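PDB 4H89: GCN5-related N-acetyltransferase from Kribbella flavida, which probably transfers an acyl group, most likely acetyl from acetyl-coenzyme A, to a substrate not yet identified, as a member of the GCN5-related N-acetyltransferase family. Local coordinates for residues Pro58-Val66 with Gly74-Arg82; Val89-Ala97 with Leu109-Ala117. All blocks are in the same frame, centred on the assembly; numbering follows the deposited sequence.

Contact 1: residues Pro58-Val66 with Gly74-Arg82; sequences PQSRTTVAV and GSANMYPNR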
# COMPACT_ATOMS: atom_id res chain seq x y z
N PRO A 58 16.10 -0.62 4.68
CA PRO A 58 16.19 0.84 4.76
C PRO A 58 15.35 1.39 5.89
O PRO A 58 14.13 1.27 5.81
CB PRO A 58 15.53 1.31 3.44
CG PRO A 58 14.51 0.23 3.14
CD PRO A 58 15.23 -1.04 3.55
N GLN A 59 15.98 1.98 6.92
CA GLN A 59 15.26 2.77 7.93
C GLN A 59 14.02 2.03 8.41
O GLN A 59 12.90 2.50 8.26
CB GLN A 59 14.88 4.13 7.35
CG GLN A 59 16.07 5.05 7.09
CD GLN A 59 15.74 6.46 7.46
OE1 GLN A 59 15.02 7.12 6.73
NE2 GLN A 59 16.25 6.93 8.60
N SER A 60 14.27 0.87 8.98
CA SER A 60 13.20 -0.04 9.40
C SER A 60 13.60 -0.66 10.71
O SER A 60 14.76 -0.71 11.06
CB SER A 60 13.04 -1.14 8.35
OG SER A 60 12.56 -0.59 7.11
N ARG A 61 12.58 -1.15 11.44
CA ARG A 61 12.82 -1.70 12.77
C ARG A 61 11.64 -2.55 13.18
O ARG A 61 10.52 -2.29 12.75
CB ARG A 61 13.05 -0.53 13.76
CG ARG A 61 13.20 -0.89 15.24
CD ARG A 61 13.65 0.37 15.98
NE ARG A 61 13.76 0.18 17.41
CZ ARG A 61 12.97 0.71 18.32
NH1 ARG A 61 11.96 1.47 17.97
NH2 ARG A 61 13.21 0.45 19.57
N THR A 62 11.93 -3.58 13.99
CA THR A 62 10.87 -4.38 14.63
C THR A 62 11.14 -4.37 16.10
O THR A 62 12.28 -4.56 16.54
CB THR A 62 10.86 -5.79 14.06
OG1 THR A 62 10.73 -5.72 12.64
CG2 THR A 62 9.75 -6.65 14.66
N THR A 63 10.08 -4.17 16.89
CA THR A 63 10.15 -4.15 18.34
C THR A 63 9.23 -5.18 18.95
O THR A 63 8.31 -5.67 18.29
CB THR A 63 9.73 -2.79 18.90
OG1 THR A 63 8.39 -2.53 18.53
CG2 THR A 63 10.63 -1.69 18.36
N VAL A 64 9.51 -5.47 20.22
CA VAL A 64 8.59 -6.23 21.07
C VAL A 64 8.31 -5.43 22.32
O VAL A 64 9.17 -4.68 22.80
CB VAL A 64 9.07 -7.64 21.43
CG1 VAL A 64 9.01 -8.56 20.24
CG2 VAL A 64 10.45 -7.60 22.06
N ALA A 65 7.11 -5.63 22.86
CA ALA A 65 6.77 -5.18 24.21
C ALA A 65 6.86 -6.44 25.09
O ALA A 65 6.27 -7.48 24.76
CB ALA A 65 5.37 -4.68 24.24
N VAL A 66 7.59 -6.35 26.19
CA VAL A 66 7.84 -7.42 27.08
C VAL A 66 7.53 -7.05 28.50
O VAL A 66 7.66 -5.91 28.91
CB VAL A 66 9.29 -7.91 27.00
CG1 VAL A 66 9.59 -8.60 25.67
CG2 VAL A 66 10.30 -6.86 27.37
N GLY A 74 3.43 -8.14 22.74
CA GLY A 74 3.06 -7.47 21.52
C GLY A 74 4.30 -7.14 20.69
O GLY A 74 5.43 -7.31 21.17
N SER A 75 4.07 -6.67 19.47
CA SER A 75 5.19 -6.36 18.60
C SER A 75 4.77 -5.29 17.61
O SER A 75 3.59 -5.13 17.29
CB SER A 75 5.62 -7.65 17.89
OG SER A 75 6.74 -7.45 17.05
N ALA A 76 5.75 -4.53 17.10
CA ALA A 76 5.49 -3.53 16.08
C ALA A 76 6.59 -3.65 15.02
O ALA A 76 7.72 -4.01 15.33
CB ALA A 76 5.50 -2.13 16.64
N ASN A 77 6.25 -3.27 13.81
CA ASN A 77 7.31 -3.04 12.87
C ASN A 77 7.02 -1.73 12.15
O ASN A 77 5.88 -1.26 12.08
CB ASN A 77 7.53 -4.21 11.93
CG ASN A 77 6.47 -4.31 10.88
OD1 ASN A 77 5.49 -3.54 10.90
ND2 ASN A 77 6.65 -5.19 9.98
N MSE A 78 8.10 -1.11 11.69
CA MSE A 78 8.11 0.27 11.22
C MSE A 78 9.11 0.37 10.09
O MSE A 78 10.15 -0.29 10.10
CB MSE A 78 8.36 1.23 12.40
CG MSE A 78 9.74 1.01 13.07
SE MSE A 78 9.66 1.37 15.00
CE MSE A 78 8.69 -0.06 15.45
N TYR A 79 8.82 1.25 9.13
CA TYR A 79 9.55 1.21 7.86
C TYR A 79 9.11 2.43 7.04
O TYR A 79 8.08 3.00 7.33
CB TYR A 79 9.20 -0.11 7.09
CG TYR A 79 7.73 -0.46 7.20
CD1 TYR A 79 6.76 0.09 6.37
CD2 TYR A 79 7.31 -1.33 8.17
CE1 TYR A 79 5.39 -0.19 6.54
CE2 TYR A 79 5.97 -1.63 8.35
CZ TYR A 79 5.02 -1.07 7.56
OH TYR A 79 3.69 -1.40 7.80
N PRO A 80 9.81 2.75 5.96
CA PRO A 80 9.29 3.80 5.08
C PRO A 80 8.00 3.33 4.40
O PRO A 80 7.91 2.16 3.93
CB PRO A 80 10.43 4.02 4.06
CG PRO A 80 11.65 3.42 4.72
CD PRO A 80 11.11 2.27 5.51
N ASN A 81 7.00 4.19 4.29
CA ASN A 81 5.74 3.79 3.70
C ASN A 81 5.84 3.52 2.23
O ASN A 81 5.11 2.69 1.72
CB ASN A 81 4.64 4.81 3.95
CG ASN A 81 3.24 4.22 3.79
OD1 ASN A 81 2.99 3.07 4.20
ND2 ASN A 81 2.33 4.97 3.21
N ARG A 82 6.70 4.27 1.55
CA ARG A 82 6.94 4.15 0.13
C ARG A 82 8.43 4.40 -0.08
O ARG A 82 9.07 5.04 0.71
CB ARG A 82 6.13 5.23 -0.66
CG ARG A 82 4.64 4.97 -0.56
CD ARG A 82 3.72 5.97 -1.25
NE ARG A 82 2.47 5.24 -1.56
CZ ARG A 82 1.35 5.28 -0.85
NH1 ARG A 82 0.35 4.47 -1.19
NH2 ARG A 82 1.17 6.16 0.15

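Contact 2: residues Val89-Ala97 with Leu109-Ala117; sequences VASASFMVA and LCQDMIDWA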
# COMPACT_ATOMS: atom_id res chain seq x y z
N VAL A 89 8.05 9.47 4.63
CA VAL A 89 6.87 9.16 5.40
C VAL A 89 7.04 7.71 5.91
O VAL A 89 7.21 6.80 5.10
CB VAL A 89 5.59 9.26 4.55
CG1 VAL A 89 4.37 8.96 5.39
CG2 VAL A 89 5.45 10.63 3.92
N ALA A 90 7.00 7.53 7.22
CA ALA A 90 7.08 6.20 7.82
C ALA A 90 5.69 5.59 7.90
O ALA A 90 4.68 6.26 7.78
CB ALA A 90 7.60 6.36 9.25
N SER A 91 5.67 4.27 8.10
CA SER A 91 4.45 3.58 8.51
C SER A 91 4.82 2.51 9.48
O SER A 91 5.99 2.29 9.80
CB SER A 91 3.78 3.00 7.28
OG SER A 91 2.49 2.46 7.58
N ALA A 92 3.80 1.85 10.01
CA ALA A 92 4.00 0.83 10.99
C ALA A 92 2.77 -0.03 11.09
O ALA A 92 1.67 0.35 10.69
CB ALA A 92 4.29 1.46 12.35
N SER A 93 2.98 -1.22 11.65
CA SER A 93 1.94 -2.16 12.02
C SER A 93 2.17 -2.64 13.45
O SER A 93 3.29 -2.68 13.91
CB SER A 93 1.98 -3.38 11.08
OG SER A 93 1.79 -3.00 9.73
N PHE A 94 1.06 -3.01 14.11
CA PHE A 94 1.07 -3.39 15.51
C PHE A 94 0.28 -4.66 15.74
O PHE A 94 -0.78 -4.84 15.15
CB PHE A 94 0.44 -2.27 16.38
CG PHE A 94 1.13 -0.96 16.20
CD1 PHE A 94 2.23 -0.64 16.96
CD2 PHE A 94 0.75 -0.06 15.21
CE1 PHE A 94 2.94 0.54 16.73
CE2 PHE A 94 1.46 1.11 14.98
CZ PHE A 94 2.52 1.43 15.77
N MSE A 95 0.81 -5.50 16.63
CA MSE A 95 0.08 -6.68 17.09
C MSE A 95 0.25 -6.78 18.56
O MSE A 95 1.33 -6.77 19.08
CB MSE A 95 0.63 -7.94 16.47
CG MSE A 95 0.56 -7.79 14.96
SE MSE A 95 0.91 -9.52 14.18
CE MSE A 95 -0.48 -9.45 12.81
N VAL A 96 -0.87 -6.88 19.25
CA VAL A 96 -0.89 -7.07 20.70
C VAL A 96 -1.60 -8.39 21.02
O VAL A 96 -2.68 -8.66 20.53
CB VAL A 96 -1.62 -5.91 21.38
CG1 VAL A 96 -1.73 -6.13 22.88
CG2 VAL A 96 -0.92 -4.57 21.10
N ALA A 97 -0.99 -9.19 21.87
CA ALA A 97 -1.59 -10.44 22.33
C ALA A 97 -2.96 -10.21 22.91
O ALA A 97 -3.16 -9.28 23.65
CB ALA A 97 -0.69 -11.10 23.38
N LEU A 109 3.86 0.64 22.33
CA LEU A 109 4.48 0.31 21.04
C LEU A 109 4.40 1.50 20.09
O LEU A 109 5.37 1.78 19.38
CB LEU A 109 3.82 -0.93 20.44
CG LEU A 109 4.10 -2.28 21.06
CD1 LEU A 109 3.09 -3.29 20.53
CD2 LEU A 109 5.51 -2.70 20.76
N CYS A 110 3.25 2.15 20.02
CA CYS A 110 3.11 3.24 19.07
C CYS A 110 3.89 4.47 19.50
O CYS A 110 4.48 5.13 18.65
CB CYS A 110 1.64 3.58 18.87
SG CYS A 110 1.34 4.72 17.49
N GLN A 111 3.90 4.79 20.78
CA GLN A 111 4.72 5.91 21.22
C GLN A 111 6.20 5.67 20.91
O GLN A 111 6.91 6.56 20.46
CB GLN A 111 4.54 6.19 22.70
CG GLN A 111 5.29 7.43 23.17
CD GLN A 111 4.79 8.70 22.49
OE1 GLN A 111 3.61 8.96 22.53
NE2 GLN A 111 5.64 9.38 21.75
N ASP A 112 6.66 4.46 21.17
CA ASP A 112 8.04 4.10 20.86
C ASP A 112 8.31 4.26 19.35
O ASP A 112 9.36 4.75 18.95
CB ASP A 112 8.35 2.67 21.33
CG ASP A 112 9.75 2.26 20.94
OD1 ASP A 112 10.71 2.59 21.68
OD2 ASP A 112 9.85 1.64 19.87
N MSE A 113 7.35 3.85 18.53
CA MSE A 113 7.48 4.00 17.08
C MSE A 113 7.54 5.48 16.67
O MSE A 113 8.37 5.85 15.81
CB MSE A 113 6.30 3.25 16.42
CG MSE A 113 6.29 3.28 14.90
SE MSE A 113 5.45 4.82 14.15
CE MSE A 113 6.46 4.86 12.62
N ILE A 114 6.72 6.32 17.28
CA ILE A 114 6.74 7.75 16.96
C ILE A 114 8.08 8.33 17.35
O ILE A 114 8.65 9.13 16.58
CB ILE A 114 5.60 8.47 17.76
CG1 ILE A 114 4.24 8.11 17.18
CG2 ILE A 114 5.80 10.00 17.76
CD1 ILE A 114 3.05 8.44 18.07
N ASP A 115 8.60 7.95 18.50
CA ASP A 115 9.92 8.45 18.95
C ASP A 115 11.02 8.01 17.99
O ASP A 115 11.90 8.82 17.59
CB ASP A 115 10.25 8.01 20.37
CG ASP A 115 9.28 8.55 21.43
OD1 ASP A 115 8.46 9.43 21.13
OD2 ASP A 115 9.35 8.04 22.56
N TRP A 116 10.96 6.77 17.55
CA TRP A 116 11.91 6.25 16.58
C TRP A 116 11.83 7.02 15.28
O TRP A 116 12.85 7.41 14.73
CB TRP A 116 11.63 4.75 16.34
CG TRP A 116 12.34 4.15 15.15
CD1 TRP A 116 13.61 3.65 15.14
CD2 TRP A 116 11.83 4.03 13.83
NE1 TRP A 116 13.92 3.20 13.88
CE2 TRP A 116 12.86 3.44 13.04
CE3 TRP A 116 10.62 4.34 13.21
CZ2 TRP A 116 12.69 3.11 11.69
CZ3 TRP A 116 10.45 4.06 11.84
CH2 TRP A 116 11.48 3.45 11.11
N ALA A 117 10.64 7.24 14.77
CA ALA A 117 10.49 7.88 13.46
C ALA A 117 11.05 9.28 13.54
O ALA A 117 11.64 9.78 12.57
CB ALA A 117 9.03 7.88 13.04

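Contact 1: residues Pro58-Val66 with Gly74-Arg82
Arg61 to Ala65 pair with Met78 back to Gly74 in a regular antiparallel beta hairpin, one of the consecutive hairpins in the N-terminal half of the GNAT sheet. The two strand axes approach to 4.5 Å at 161°. Hydrogen-bonded pairs Arg61-Met78, Thr63-Ala76 and Ala65-Gly74 alternate with the non-hydrogen-bonded pairs Thr62-Asn77 and Val64-Ser75, and CA-H...O contacts fill in between the amide bonds.

At Thr63 the ladder gains a side-chain rung. Its carbonyl O receives Ala76 N at 3.0 Å and also Ser75 OG at 2.7 Å. The hydroxyl comes in almost in line with the C=O bond, whereas the amide stands well above the carbonyl plane. Ser75 holds OG opposite its own backbone N (chi1 -178°), which turns the hydroxyl to the neighbouring strand; Trp51 NE1 bonds to the same OG.

On the face shared by Arg61, Thr63 and Met78, the selenomethionine chain of Met78 bends and lies alongside that of Arg61, with CG 3.7 Å from Arg61 CB and SE 3.8 Å from Arg61 NH1. Its terminal CE swings across to Thr63 CG2, 3.9 Å away. Thr63 CG2 in turn sits over the centre of the Arg61 guanidinium, 3.3 Å above its plane, while Asp13 and Asp112 hold the charged end by salt bridges. Where the pairing ends, Pro80 CD packs against Pro58 O at 3.2 Å, and Ser60 OG bonds back to Pro58 O.

Backbone bonding thus fixes the register, and Ser75 reinforces it in a buried setting. The arginine is packed on one face by the threonine methyl and lies alongside Met78, with its charge probably balanced by the carboxylates of Asp13 and Asp112.

Contact 2: residues Val89-Ala97 with Leu109-Ala117
Strand 89-96 and helix 109-117 run nearly antiparallel, at 158° with their axes 9.8 Å apart, so that Ala90, Ala92 and Phe94, alternate residues of the strand, meet Ala117, Met113 and Leu109, one residue per helical turn. This is the first strand-helix pairing of the beta-alpha-beta unit that continues into strand 124-131.

Phe94 fills the end of the interface near Leu109. Ring atoms CD1, CE1 and CZ meet the helix: CD1 lies 3.8 Å from Leu109 CB, and CE1 reaches the backbone at Cys110 CA, 3.6 Å away. Phe94 and Leu109 point in opposing directions and overlap along their lengths. Cys110 SG makes an oblique sulfur-aromatic contact, 4.8 Å from the ring centroid and 44° off the normal, while Met113 CB stands at the ring edge, close to its plane. Trp141, in helix 135-143, meets the same ring at an inclined angle.

Selenomethionine Met113 occupies the middle. CG leaves opposite the backbone N (chi1 -179°), towards the strand, and comes to 3.7 Å from Ala92 CB; a bend at the next bond then carries the chain along the strand, setting CE 3.9 Å from Ala90 CB. At the far end the small side chains of Ala90 and Ala117 face each other, CB to CB at 4.3 Å, and the Trp116 ring lies obliquely beside Ala90.

The side-chain pairings are apolar or sulfur-aromatic, and the touching residues are almost all buried. Adhesion between helix and sheet therefore rests on shape and dispersion: one bulky ring at one end, a bent methionine-type chain, here selenomethionine, in the middle, and paired methyls where the backbones come closest.

In the fold
From the N terminus, contact 1 closes first, as a short loop joins strands 61-66 and 72-80. A longer loop leads into strand 89-96, where contact 2 opens, in series with contact 1. The strands join side by side, with Ser75 N probably bonded to Met95 O and Asn81 N to Val89 O. An Arg-Gly-Arg-Gly-Val-Gly sequence, consistent with the loop that binds the pyrophosphate of acetyl-coenzyme A in this family, runs into the first turn of helix 105-119. Contact 2 closes as this helix folds back on strand 89-96, before strand 124-131. The helix spans both contacts: Leu109 reaches Thr63 and Ala65, Trp116 packs on Arg61 and Met78, and hairpin and beta-alpha-beta unit share one core.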